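Local coordinates for protein DELTA1-pyrroline-2-carboxylate reductase (Thermococcus litoralis DSM 5473, PDB 6T3E) that probably catalyses the NAD(P)H-dependent reduction of delta1-pyrroline-2-carboxylate to L-proline, and binds NADH and L-proline, at residues Thr259-Lys264 with Glu286-Glu291; Val46-Leu51 with Glu83-Leu88; Thr143-Arg148 with Ala299-Gly304; Glu34-Met39 with Glu336-His341. All blocks are in the same frame, centred on the assembly; numbering follows the deposited sequence.

Contacts 1, 3 and 4 are partly buried, whereas contact 2 lies at the surface. Contacts 1 and 3 rest on packed carbons, an arginine's and a tyrosine's included, without hydrogen bonds across; contact 2 sets a serine hydroxyl over an arginine, and contact 4 adds a lysine bond to a leucine-centred cluster. Contacts 1 and 3 involve helices and loops around the eight-stranded parallel sheet, contacts 2 and 4 those beside the mixed sheet. Contacts 2 and 3 touch: Glu47 of helix 39-54 reaches Tyr145 and Lys144 and packs on Val302. Contacts 1 and 4 lie on opposite sides of the chain's centre, about 41 Å apart between centres, and contact 4 encloses the other three in sequence.

Contact 1: residues Thr259-Lys264 with Glu286-Glu291; sequences TVRKSK and EGVIDE
Arg261, through the aliphatic part of its side chain, lies against Val288 and Ile289, while Val260 meets the far end of Ile289. The arginine CB approaches Val288 CG1 to 3.6 Å, and its CG and CD stay close to the same methyl. Ile289 CG2 touches the same arginine, 3.8 Å from Arg261 CG. With Arg261 CG anti to the backbone N (chi1 -167°), the first carbons run past the valine; bends at chi2 and chi3 then turn the guanidinium away, and NH1 forms a salt bridge with Glu258 on the same helix. Ile289 divides its branches between two neighbours, since its CD1 reaches Val260 CG1 at 3.6 Å and the two side chains cross at about a right angle. No hydrogen bond links the segments. Helix 278-286 ends in a Schellman motif with Gly287 as its C-prime residue, at positive phi, after which Val288 and Ile289 turn toward helix 257-262. Ile289 also packs on Pro283 and Met284 of helix 278-286, and Val260 on Ile280, so the loop before strand 294-297, an outermost strand of the parallel sheet, packs against helices 257-262 and 278-286.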
loop_
_atom_site.group_PDB
_atom_site.type_symbol
_atom_site.label_atom_id
_atom_site.label_comp_id
_atom_site.label_asym_id
_atom_site.label_seq_id
_atom_site.Cartn_x
_atom_site.Cartn_y
_atom_site.Cartn_z
ATOM N N THR B 259 18.801 18.017 -21.972
ATOM C CA THR B 259 17.509 17.604 -22.506
ATOM C C THR B 259 16.350 18.215 -21.718
ATOM O O THR B 259 15.397 18.744 -22.308
ATOM C CB THR B 259 17.416 16.075 -22.496
ATOM O OG1 THR B 259 18.430 15.525 -23.347
ATOM C CG2 THR B 259 16.041 15.615 -22.969
ATOM N N VAL B 260 16.433 18.184 -20.386
ATOM C CA VAL B 260 15.352 18.711 -19.561
ATOM C C VAL B 260 15.257 20.226 -19.705
ATOM O O VAL B 260 14.176 20.772 -19.953
ATOM C CB VAL B 260 15.535 18.288 -18.091
ATOM C CG1 VAL B 260 14.318 18.677 -17.271
ATOM C CG2 VAL B 260 15.778 16.789 -17.994
ATOM N N ARG B 261 16.390 20.926 -19.567
ATOM C CA ARG B 261 16.364 22.385 -19.650
ATOM C C ARG B 261 15.853 22.858 -21.000
ATOM O O ARG B 261 15.110 23.843 -21.078
ATOM C CB ARG B 261 17.753 22.969 -19.391
ATOM C CG ARG B 261 17.736 24.478 -19.139
ATOM C CD ARG B 261 18.956 25.179 -19.720
ATOM N NE ARG B 261 18.759 25.633 -21.099
ATOM C CZ ARG B 261 19.345 25.078 -22.158
ATOM N NH1 ARG B 261 20.162 24.049 -21.988
ATOM N NH2 ARG B 261 19.116 25.543 -23.383
ATOM N N LYS B 262 16.237 22.162 -22.072
ATOM C CA LYS B 262 15.929 22.598 -23.428
ATOM C C LYS B 262 14.447 22.469 -23.776
ATOM O O LYS B 262 13.996 23.100 -24.739
ATOM C CB LYS B 262 16.774 21.793 -24.415
ATOM C CG LYS B 262 16.712 22.252 -25.841
ATOM C CD LYS B 262 17.152 21.137 -26.782
ATOM C CE LYS B 262 18.662 21.010 -26.837
ATOM N NZ LYS B 262 19.219 21.696 -28.046
ATOM N N SER B 263 13.674 21.707 -23.009
ATOM C CA SER B 263 12.330 21.323 -23.411
ATOM C C SER B 263 11.267 22.048 -22.601
ATOM O O SER B 263 11.521 22.581 -21.517
ATOM C CB SER B 263 12.112 19.814 -23.264
ATOM O OG SER B 263 12.801 19.081 -24.256
ATOM N N LYS B 264 10.060 22.046 -23.165
ATOM C CA LYS B 264 8.849 22.446 -22.459
ATOM C C LYS B 264 8.381 21.240 -21.657
ATOM O O LYS B 264 7.906 20.254 -22.231
ATOM C CB LYS B 264 7.785 22.910 -23.452
ATOM C CG LYS B 264 6.682 23.766 -22.846
ATOM C CD LYS B 264 5.415 23.694 -23.672
ATOM C CE LYS B 264 4.806 25.061 -23.868
ATOM N NZ LYS B 264 3.592 24.991 -24.715
ATOM N N GLU B 286 21.669 20.708 -9.709
ATOM C CA GLU B 286 22.760 21.398 -10.390
ATOM C C GLU B 286 22.515 22.902 -10.475
ATOM O O GLU B 286 23.473 23.686 -10.522
ATOM C CB GLU B 286 22.944 20.832 -11.802
ATOM C CG GLU B 286 23.371 19.371 -11.887
ATOM C CD GLU B 286 23.499 18.876 -13.333
ATOM O OE1 GLU B 286 24.390 18.041 -13.617
ATOM O OE2 GLU B 286 22.702 19.321 -14.188
ATOM N N GLY B 287 21.246 23.322 -10.481
ATOM C CA GLY B 287 20.873 24.702 -10.721
ATOM C C GLY B 287 20.524 25.040 -12.160
ATOM O O GLY B 287 20.296 26.220 -12.463
ATOM N N VAL B 288 20.512 24.049 -13.061
ATOM C CA VAL B 288 20.159 24.289 -14.460
ATOM C C VAL B 288 18.684 24.642 -14.597
ATOM O O VAL B 288 18.292 25.418 -15.476
ATOM C CB VAL B 288 20.523 23.067 -15.322
ATOM C CG1 VAL B 288 20.147 23.308 -16.769
ATOM C CG2 VAL B 288 22.001 22.776 -15.218
ATOM N N ILE B 289 17.839 24.054 -13.761
ATOM C CA ILE B 289 16.415 24.341 -13.778
ATOM C C ILE B 289 15.930 24.439 -12.339
ATOM O O ILE B 289 16.619 24.042 -11.397
ATOM C CB ILE B 289 15.625 23.270 -14.559
ATOM C CG1 ILE B 289 16.004 21.867 -14.084
ATOM C CG2 ILE B 289 15.877 23.407 -16.054
ATOM C CD1 ILE B 289 14.935 20.815 -14.378
ATOM N N ASP B 290 14.746 25.022 -12.174
ATOM C CA ASP B 290 14.088 25.106 -10.879
ATOM C C ASP B 290 12.678 24.549 -11.021
ATOM O O ASP B 290 12.279 24.088 -12.094
ATOM C CB ASP B 290 14.079 26.545 -10.338
ATOM C CG ASP B 290 13.362 27.523 -11.258
ATOM O OD1 ASP B 290 12.644 27.070 -12.176
ATOM O OD2 ASP B 290 13.529 28.751 -11.066
ATOM N N GLU B 291 11.916 24.620 -9.926
ATOM C CA GLU B 291 10.578 24.036 -9.894
ATOM C C GLU B 291 9.646 24.680 -10.912
ATOM O O GLU B 291 8.677 24.049 -11.352
ATOM C CB GLU B 291 9.995 24.167 -8.489
ATOM C CG GLU B 291 8.737 23.364 -8.263
ATOM C CD GLU B 291 8.350 23.305 -6.800
ATOM O OE1 GLU B 291 9.264 23.268 -5.940
ATOM O OE2 GLU B 291 7.131 23.288 -6.517
#

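Contact 2: residues Val46-Leu51 with Glu83-Leu88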
loop_
_atom_site.group_PDB
_atom_site.type_symbol
_atom_site.label_atom_id
_atom_site.label_comp_id
_atom_site.label_asym_id
_atom_site.label_seq_id
_atom_site.Cartn_x
_atom_site.Cartn_y
_atom_site.Cartn_z
ATOM N N VAL B 46 -7.524 6.521 -19.142
ATOM C CA VAL B 46 -6.507 7.249 -18.393
ATOM C C VAL B 46 -6.727 8.755 -18.537
ATOM O O VAL B 46 -6.521 9.526 -17.593
ATOM C CB VAL B 46 -5.096 6.824 -18.846
ATOM C CG1 VAL B 46 -4.056 7.823 -18.357
ATOM C CG2 VAL B 46 -4.746 5.411 -18.354
ATOM N N GLU B 47 -7.189 9.195 -19.708
ATOM C CA GLU B 47 -7.489 10.611 -19.887
ATOM C C GLU B 47 -8.603 11.067 -18.952
ATOM O O GLU B 47 -8.517 12.145 -18.349
ATOM C CB GLU B 47 -7.872 10.880 -21.339
ATOM C CG GLU B 47 -8.105 12.333 -21.642
ATOM C CD GLU B 47 -7.921 12.658 -23.121
ATOM O OE1 GLU B 47 -7.885 11.709 -23.960
ATOM O OE2 GLU B 47 -7.779 13.866 -23.427
ATOM N N ARG B 48 -9.647 10.249 -18.798
ATOM C CA ARG B 48 -10.749 10.603 -17.907
ATOM C C ARG B 48 -10.311 10.596 -16.446
ATOM O O ARG B 48 -10.789 11.411 -15.641
ATOM C CB ARG B 48 -11.923 9.637 -18.119
ATOM C CG ARG B 48 -13.113 9.932 -17.215
ATOM C CD ARG B 48 -13.737 8.678 -16.565
ATOM N NE ARG B 48 -15.082 8.938 -16.030
ATOM C CZ ARG B 48 -15.364 9.778 -15.030
ATOM N NH1 ARG B 48 -14.396 10.458 -14.421
ATOM N NH2 ARG B 48 -16.625 9.942 -14.634
ATOM N N ALA B 49 -9.384 9.696 -16.097
ATOM C CA ALA B 49 -8.884 9.628 -14.729
ATOM C C ALA B 49 -8.171 10.915 -14.339
ATOM O O ALA B 49 -8.277 11.374 -13.193
ATOM C CB ALA B 49 -7.959 8.429 -14.578
ATOM N N PHE B 50 -7.413 11.496 -15.274
ATOM C CA PHE B 50 -6.726 12.754 -15.009
ATOM C C PHE B 50 -7.697 13.929 -14.984
ATOM O O PHE B 50 -7.515 14.868 -14.198
ATOM C CB PHE B 50 -5.629 12.976 -16.048
ATOM C CG PHE B 50 -4.348 12.270 -15.719
ATOM C CD1 PHE B 50 -3.472 12.800 -14.786
ATOM C CD2 PHE B 50 -4.035 11.062 -16.319
ATOM C CE1 PHE B 50 -2.308 12.152 -14.471
ATOM C CE2 PHE B 50 -2.856 10.400 -16.010
ATOM C CZ PHE B 50 -1.991 10.941 -15.084
ATOM N N LEU B 51 -8.734 13.896 -15.825
ATOM C CA LEU B 51 -9.769 14.914 -15.727
ATOM C C LEU B 51 -10.488 14.816 -14.392
ATOM O O LEU B 51 -10.780 15.839 -13.757
ATOM C CB LEU B 51 -10.760 14.776 -16.878
ATOM C CG LEU B 51 -11.954 15.741 -16.864
ATOM C CD1 LEU B 51 -11.496 17.193 -16.870
ATOM C CD2 LEU B 51 -12.876 15.454 -18.040
ATOM N N GLU B 83 -13.572 8.837 -6.905
ATOM C CA GLU B 83 -14.880 8.783 -6.271
ATOM C C GLU B 83 -16.013 8.846 -7.279
ATOM O O GLU B 83 -17.034 8.179 -7.085
ATOM C CB GLU B 83 -14.990 9.908 -5.242
ATOM C CG GLU B 83 -13.690 10.077 -4.440
ATOM C CD GLU B 83 -13.542 11.421 -3.742
ATOM O OE1 GLU B 83 -13.192 12.410 -4.428
ATOM O OE2 GLU B 83 -13.741 11.475 -2.501
ATOM N N ASP B 84 -15.840 9.581 -8.377
ATOM C CA ASP B 84 -16.849 9.574 -9.431
ATOM C C ASP B 84 -16.908 8.218 -10.127
ATOM O O ASP B 84 -17.987 7.642 -10.303
ATOM C CB ASP B 84 -16.556 10.680 -10.442
ATOM C CG ASP B 84 -17.025 12.032 -9.965
ATOM O OD1 ASP B 84 -17.836 12.084 -9.009
ATOM O OD2 ASP B 84 -16.569 13.045 -10.539
ATOM N N SER B 85 -15.753 7.688 -10.524
ATOM C CA SER B 85 -15.701 6.377 -11.151
ATOM C C SER B 85 -15.882 5.245 -10.151
ATOM O O SER B 85 -16.106 4.102 -10.569
ATOM C CB SER B 85 -14.377 6.213 -11.905
ATOM O OG SER B 85 -14.416 6.910 -13.140
ATOM N N GLU B 86 -15.798 5.536 -8.855
ATOM C CA GLU B 86 -15.896 4.520 -7.809
ATOM C C GLU B 86 -14.891 3.397 -8.049
ATOM O O GLU B 86 -15.224 2.211 -8.064
ATOM C CB GLU B 86 -17.319 3.981 -7.696
ATOM C CG GLU B 86 -18.312 4.997 -7.186
ATOM C CD GLU B 86 -18.263 5.187 -5.674
ATOM O OE1 GLU B 86 -17.192 4.941 -5.076
ATOM O OE2 GLU B 86 -19.307 5.581 -5.086
ATOM N N ALA B 87 -13.642 3.798 -8.240
ATOM C CA ALA B 87 -12.516 2.893 -8.418
ATOM C C ALA B 87 -11.616 3.054 -7.203
ATOM O O ALA B 87 -10.982 4.098 -7.030
ATOM C CB ALA B 87 -11.760 3.203 -9.710
ATOM N N LEU B 88 -11.602 2.044 -6.342
ATOM C CA LEU B 88 -10.802 2.040 -5.117
ATOM C C LEU B 88 -9.814 0.884 -5.248
ATOM O O LEU B 88 -10.184 -0.273 -5.019
ATOM C CB LEU B 88 -11.677 1.904 -3.865
ATOM C CG LEU B 88 -10.934 1.830 -2.521
ATOM C CD1 LEU B 88 -9.979 3.045 -2.290
ATOM C CD2 LEU B 88 -11.892 1.661 -1.353
#
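The turn that joins strands 73-82 and 87-95 of the mixed sheet faces helix 39-54 here, through Ser85 on the turn and Arg48 on the helix. Ser85 OG stands over one face of the Arg48 guanidinium, 3.5 Å above its plane and over its centre. CZ and NE of Arg48 are its nearest atoms, both 3.6 Å from Ser85 OG, with NH1 and NH2 slightly farther, and the contact is one of packing, with no hydrogen bond between the two residues. Arg48 CG is anti to the backbone N (chi1 180°), and a bend at chi2 carries the flat group across to the turn. Asp84 adds a looser touch, its CB 4.3 Å from Arg48 NH2 and oblique to the guanidinium. The carboxylate is not bonded to the arginine: Asp84 OD2 lies 5.1 Å from Arg48 NH2, a separation at which the opposite charges may still attract weakly.

The turn closes a beta hairpin and contains a G1 beta bulge, Glu86 and Ala87 both facing Leu82, and residues 83-85 hold helical backbone angles without the regular bonds. Glu52, one helical turn beyond Arg48, accounts for the polar partners: its OE1 makes a salt bridge with Arg48 NH1 and also hydrogen bonds with Ser85 OG, so one carboxylate oxygen serves both sides of the contact. Ser85 further packs on Ile329 of helix 324-341. On the same turn, Glu83 O accepts a hydrogen bond from Lys70 of the second subunit, and Glu86 OE2 is bonded to His71 of that subunit.

Contact 3: residues Thr143-Arg148 with Ala299-Gly304; sequences TKYLAR and AEIVAG
Ile301 is the apolar centre of this helix-to-helix contact, meeting Tyr145 and Leu146 at the end of helix 128-146, where two helices beside the Rossmann-type nucleotide-binding sheet come together. Its CG2 methyl lies 3.5 Å from Tyr145 CG and nearly as close to Tyr145 CB, approaching the ring obliquely, and the two side chains slide past each other in opposite directions. The other branch of Ile301 extends elsewhere: CD1 is 3.9 Å from Leu146 CD2, with the side chains crossing at about a right angle. Ile301 CG2 is anti to the backbone N, whereas CG1 is anti to the carbonyl carbon (chi1 -75°), and this split sends one branch to each neighbour.

Farther along the ring, Tyr145 passes Val302, its OH 4.0 Å from Val302 O, too far for a bond. That hydroxyl is held instead by Glu47 of helix 39-54, whose other carboxylate oxygen forms a salt bridge with Lys144, so the glutamate bonds to two adjacent residues of helix 128-146. Leu146 also packs on His241 of strand 241-244. Beyond these, the helix end also meets strand 316-319, beside 241-244 in the sheet, Leu146 O being hydrogen-bonded to Thr316 OG1.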
loop_
_atom_site.group_PDB
_atom_site.type_symbol
_atom_site.label_atom_id
_atom_site.label_comp_id
_atom_site.label_asym_id
_atom_site.label_seq_id
_atom_site.Cartn_x
_atom_site.Cartn_y
_atom_site.Cartn_z
ATOM N N THR B 143 0.981 12.564 -25.635
ATOM C CA THR B 143 1.416 12.706 -27.023
ATOM C C THR B 143 0.379 13.454 -27.863
ATOM O O THR B 143 0.739 14.245 -28.739
ATOM C CB THR B 143 1.717 11.321 -27.608
ATOM O OG1 THR B 143 2.762 10.703 -26.845
ATOM C CG2 THR B 143 2.130 11.398 -29.082
ATOM N N LYS B 144 -0.914 13.232 -27.597
ATOM C CA LYS B 144 -1.966 13.920 -28.349
ATOM C C LYS B 144 -1.855 15.437 -28.236
ATOM O O LYS B 144 -2.118 16.161 -29.203
ATOM C CB LYS B 144 -3.339 13.471 -27.863
ATOM C CG LYS B 144 -4.093 12.617 -28.851
ATOM C CD LYS B 144 -5.550 12.466 -28.442
ATOM C CE LYS B 144 -5.666 11.826 -27.067
ATOM N NZ LYS B 144 -7.092 11.674 -26.661
ATOM N N TYR B 145 -1.524 15.937 -27.049
ATOM C CA TYR B 145 -1.475 17.372 -26.813
ATOM C C TYR B 145 -0.116 17.994 -27.086
ATOM O O TYR B 145 -0.051 19.205 -27.328
ATOM C CB TYR B 145 -1.859 17.685 -25.364
ATOM C CG TYR B 145 -3.274 17.322 -25.016
ATOM C CD1 TYR B 145 -4.268 18.288 -24.995
ATOM C CD2 TYR B 145 -3.618 16.014 -24.707
ATOM C CE1 TYR B 145 -5.563 17.962 -24.683
ATOM C CE2 TYR B 145 -4.912 15.673 -24.393
ATOM C CZ TYR B 145 -5.883 16.652 -24.381
ATOM O OH TYR B 145 -7.177 16.314 -24.062
ATOM N N LEU B 146 0.967 17.204 -27.052
ATOM C CA LEU B 146 2.324 17.744 -27.071
ATOM C C LEU B 146 3.115 17.446 -28.334
ATOM O O LEU B 146 4.119 18.117 -28.576
ATOM C CB LEU B 146 3.137 17.212 -25.879
ATOM C CG LEU B 146 2.670 17.566 -24.471
ATOM C CD1 LEU B 146 3.565 16.933 -23.428
ATOM C CD2 LEU B 146 2.623 19.071 -24.308
ATOM N N ALA B 147 2.701 16.477 -29.140
ATOM C CA ALA B 147 3.472 16.072 -30.303
ATOM C C ALA B 147 2.929 16.742 -31.555
ATOM O O ALA B 147 1.734 17.041 -31.654
ATOM C CB ALA B 147 3.455 14.550 -30.477
ATOM N N ARG B 148 3.827 16.992 -32.507
ATOM C CA ARG B 148 3.404 17.524 -33.791
ATOM C C ARG B 148 2.432 16.550 -34.440
ATOM O O ARG B 148 2.642 15.335 -34.409
ATOM C CB ARG B 148 4.612 17.752 -34.698
ATOM C CG ARG B 148 5.313 19.095 -34.519
ATOM C CD ARG B 148 6.437 19.289 -35.558
ATOM N NE ARG B 148 7.621 18.448 -35.333
ATOM C CZ ARG B 148 7.983 17.419 -36.102
ATOM N NH1 ARG B 148 9.086 16.725 -35.820
ATOM N NH2 ARG B 148 7.245 17.088 -37.155
ATOM N N ALA B 299 -2.697 16.670 -15.749
ATOM C CA ALA B 299 -4.097 16.909 -15.406
ATOM C C ALA B 299 -4.540 18.296 -15.844
ATOM O O ALA B 299 -5.693 18.483 -16.249
ATOM C CB ALA B 299 -4.320 16.717 -13.906
ATOM N N GLU B 300 -3.643 19.284 -15.771
ATOM C CA GLU B 300 -3.996 20.626 -16.233
ATOM C C GLU B 300 -4.110 20.685 -17.753
ATOM O O GLU B 300 -4.940 21.429 -18.292
ATOM C CB GLU B 300 -2.966 21.638 -15.740
ATOM C CG GLU B 300 -2.464 21.352 -14.349
ATOM C CD GLU B 300 -1.415 22.333 -13.921
ATOM O OE1 GLU B 300 -0.394 22.436 -14.614
ATOM O OE2 GLU B 300 -1.612 23.006 -12.894
ATOM N N ILE B 301 -3.273 19.925 -18.462
ATOM C CA ILE B 301 -3.344 19.900 -19.919
ATOM C C ILE B 301 -4.629 19.223 -20.394
ATOM O O ILE B 301 -5.280 19.691 -21.339
ATOM C CB ILE B 301 -2.091 19.223 -20.491
ATOM C CG1 ILE B 301 -0.898 20.178 -20.384
ATOM C CG2 ILE B 301 -2.323 18.802 -21.934
ATOM C CD1 ILE B 301 0.265 19.794 -21.250
ATOM N N VAL B 302 -5.010 18.108 -19.761
ATOM C CA VAL B 302 -6.234 17.415 -20.161
ATOM C C VAL B 302 -7.443 18.319 -19.945
ATOM O O VAL B 302 -8.338 18.406 -20.796
ATOM C CB VAL B 302 -6.385 16.084 -19.393
ATOM C CG1 VAL B 302 -7.657 15.354 -19.826
ATOM C CG2 VAL B 302 -5.178 15.188 -19.592
ATOM N N ALA B 303 -7.454 19.053 -18.832
ATOM C CA ALA B 303 -8.565 19.937 -18.510
ATOM C C ALA B 303 -8.649 21.148 -19.428
ATOM O O ALA B 303 -9.683 21.822 -19.439
ATOM C CB ALA B 303 -8.445 20.402 -17.056
ATOM N N GLY B 304 -7.609 21.427 -20.207
ATOM C CA GLY B 304 -7.559 22.606 -21.045
ATOM C C GLY B 304 -7.148 23.878 -20.337
ATOM O O GLY B 304 -7.008 24.916 -20.998
#

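Contact 4: residues Glu34-Met39 with Glu336-His341; sequences EKLISM and EKALEH
Leu36 lies across helix 324-341, its two methyls spread over Lys337, Ala338 and His341. CD1 packs on Ala338 CB at 3.8 Å, while CD2 lies near the backbone carbonyl of Lys337, 4.0 Å from Lys337 O, and touches His341 CB at 4.2 Å. The histidine ring is met obliquely by the same methyl. With CG anti to its carbonyl carbon (chi1 -65°), the end of Leu36 comes nearer the helix than the start of its side chain suggests.

The backbone of the same leucine supplies the polar link. Lys337 NZ donates to Leu36 O at 2.8 Å, in the carbonyl plane and with a C=O...N angle of 160°. Bends at chi3 and chi4 bring the amine to this oxygen, with CD and CE also close to it. Leu36 is the last residue of helix 30-36, and its carbonyl thus receives the ammonium group where the helix stops. Within helix 324-341, His341 ND1 donates to Lys337 O at 2.9 Å, with the donor tilted out of the carbonyl plane, a bent bond that limits the rotation of the ring beside the leucine. Leu36 and Ala338 both pack on Leu28 of strand 26-28. The lysine bond and the leucine packing next to it join the N-terminal helix 30-36 to the C-terminal helix 324-341 beside the mixed sheet of this ornithine cyclodeaminase/mu-crystallin fold.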
loop_
_atom_site.group_PDB
_atom_site.type_symbol
_atom_site.label_atom_id
_atom_site.label_comp_id
_atom_site.label_asym_id
_atom_site.label_seq_id
_atom_site.Cartn_x
_atom_site.Cartn_y
_atom_site.Cartn_z
ATOM N N GLU B 34 -5.578 -9.627 -21.249
ATOM C CA GLU B 34 -5.182 -9.290 -22.618
ATOM C C GLU B 34 -6.393 -9.320 -23.530
ATOM O O GLU B 34 -6.518 -8.524 -24.463
ATOM C CB GLU B 34 -4.115 -10.270 -23.115
ATOM C CG GLU B 34 -2.681 -9.771 -23.076
ATOM C CD GLU B 34 -1.683 -10.880 -23.376
ATOM O OE1 GLU B 34 -0.908 -11.253 -22.471
ATOM O OE2 GLU B 34 -1.686 -11.381 -24.518
ATOM N N LYS B 35 -7.304 -10.228 -23.225
ATOM C CA LYS B 35 -8.557 -10.427 -23.930
ATOM C C LYS B 35 -9.496 -9.226 -23.772
ATOM O O LYS B 35 -10.151 -8.815 -24.735
ATOM C CB LYS B 35 -9.108 -11.726 -23.356
ATOM C CG LYS B 35 -10.399 -12.343 -23.743
ATOM C CD LYS B 35 -10.475 -13.601 -22.839
ATOM C CE LYS B 35 -9.446 -14.612 -23.319
ATOM N NZ LYS B 35 -8.006 -14.504 -22.806
ATOM N N LEU B 36 -9.565 -8.642 -22.569
ATOM C CA LEU B 36 -10.573 -7.642 -22.206
ATOM C C LEU B 36 -10.280 -6.234 -22.727
ATOM O O LEU B 36 -11.216 -5.504 -23.065
ATOM C CB LEU B 36 -10.719 -7.601 -20.690
ATOM C CG LEU B 36 -11.271 -8.877 -20.076
ATOM C CD1 LEU B 36 -11.200 -8.794 -18.548
ATOM C CD2 LEU B 36 -12.684 -9.128 -20.558
ATOM N N ILE B 37 -9.023 -5.781 -22.677
ATOM C CA ILE B 37 -8.700 -4.364 -22.851
ATOM C C ILE B 37 -7.748 -4.127 -24.024
ATOM O O ILE B 37 -6.825 -4.908 -24.276
ATOM C CB ILE B 37 -8.115 -3.786 -21.554
ATOM C CG1 ILE B 37 -6.833 -4.516 -21.188
ATOM C CG2 ILE B 37 -9.102 -3.957 -20.437
ATOM C CD1 ILE B 37 -6.350 -4.221 -19.785
ATOM N N SER B 38 -7.963 -3.014 -24.720
ATOM C CA SER B 38 -7.165 -2.562 -25.850
ATOM C C SER B 38 -6.633 -1.170 -25.541
ATOM O O SER B 38 -7.113 -0.498 -24.625
ATOM C CB SER B 38 -7.990 -2.524 -27.140
ATOM O OG SER B 38 -9.054 -1.580 -27.027
ATOM N N MET B 39 -5.638 -0.726 -26.311
ATOM C CA MET B 39 -4.968 0.529 -25.966
ATOM C C MET B 39 -5.847 1.753 -26.227
ATOM O O MET B 39 -5.798 2.723 -25.461
ATOM C CB MET B 39 -3.642 0.634 -26.726
ATOM C CG MET B 39 -2.742 1.824 -26.358
ATOM S SD MET B 39 -2.205 1.942 -24.635
ATOM C CE MET B 39 -0.841 0.792 -24.565
ATOM N N GLU B 336 -14.928 -4.467 -14.828
ATOM C CA GLU B 336 -16.318 -4.407 -15.256
ATOM C C GLU B 336 -16.528 -5.102 -16.598
ATOM O O GLU B 336 -17.623 -5.607 -16.866
ATOM C CB GLU B 336 -16.781 -2.953 -15.311
ATOM C CG GLU B 336 -17.040 -2.329 -13.939
ATOM C CD GLU B 336 -17.505 -0.889 -14.050
ATOM O OE1 GLU B 336 -17.891 -0.478 -15.167
ATOM O OE2 GLU B 336 -17.485 -0.164 -13.033
ATOM N N LYS B 337 -15.500 -5.164 -17.445
ATOM C CA LYS B 337 -15.636 -5.913 -18.687
ATOM C C LYS B 337 -15.605 -7.413 -18.429
ATOM O O LYS B 337 -16.259 -8.179 -19.150
ATOM C CB LYS B 337 -14.537 -5.506 -19.661
ATOM C CG LYS B 337 -14.911 -4.307 -20.509
ATOM C CD LYS B 337 -13.719 -3.835 -21.314
ATOM C CE LYS B 337 -14.124 -3.521 -22.733
ATOM N NZ LYS B 337 -13.812 -4.676 -23.611
ATOM N N ALA B 338 -14.884 -7.845 -17.390
ATOM C CA ALA B 338 -14.872 -9.260 -17.049
ATOM C C ALA B 338 -16.253 -9.719 -16.614
ATOM O O ALA B 338 -16.717 -10.788 -17.027
ATOM C CB ALA B 338 -13.854 -9.526 -15.941
ATOM N N LEU B 339 -16.942 -8.903 -15.819
ATOM C CA LEU B 339 -18.289 -9.266 -15.400
ATOM C C LEU B 339 -19.215 -9.388 -16.602
ATOM O O LEU B 339 -19.940 -10.383 -16.741
ATOM C CB LEU B 339 -18.820 -8.238 -14.406
ATOM C CG LEU B 339 -17.981 -8.028 -13.143
ATOM C CD1 LEU B 339 -18.578 -6.903 -12.322
ATOM C CD2 LEU B 339 -17.847 -9.308 -12.311
ATOM N N GLU B 340 -19.149 -8.417 -17.514
ATOM C CA GLU B 340 -20.003 -8.432 -18.698
ATOM C C GLU B 340 -19.615 -9.559 -19.653
ATOM O O GLU B 340 -20.465 -10.057 -20.400
ATOM C CB GLU B 340 -19.917 -7.064 -19.386
ATOM C CG GLU B 340 -20.766 -6.849 -20.632
ATOM C CD GLU B 340 -20.197 -5.752 -21.543
ATOM O OE1 GLU B 340 -19.006 -5.388 -21.384
ATOM O OE2 GLU B 340 -20.939 -5.248 -22.418
ATOM N N HIS B 341 -18.365 -10.021 -19.607
ATOM C CA HIS B 341 -17.909 -11.061 -20.519
ATOM C C HIS B 341 -17.869 -12.441 -19.883
ATOM O O HIS B 341 -17.731 -13.434 -20.606
ATOM C CB HIS B 341 -16.506 -10.718 -21.040
ATOM C CG HIS B 341 -16.495 -9.733 -22.166
ATOM N ND1 HIS B 341 -16.709 -8.385 -21.980
ATOM C CD2 HIS B 341 -16.283 -9.901 -23.493
ATOM C CE1 HIS B 341 -16.636 -7.764 -23.143
ATOM N NE2 HIS B 341 -16.375 -8.660 -24.077
#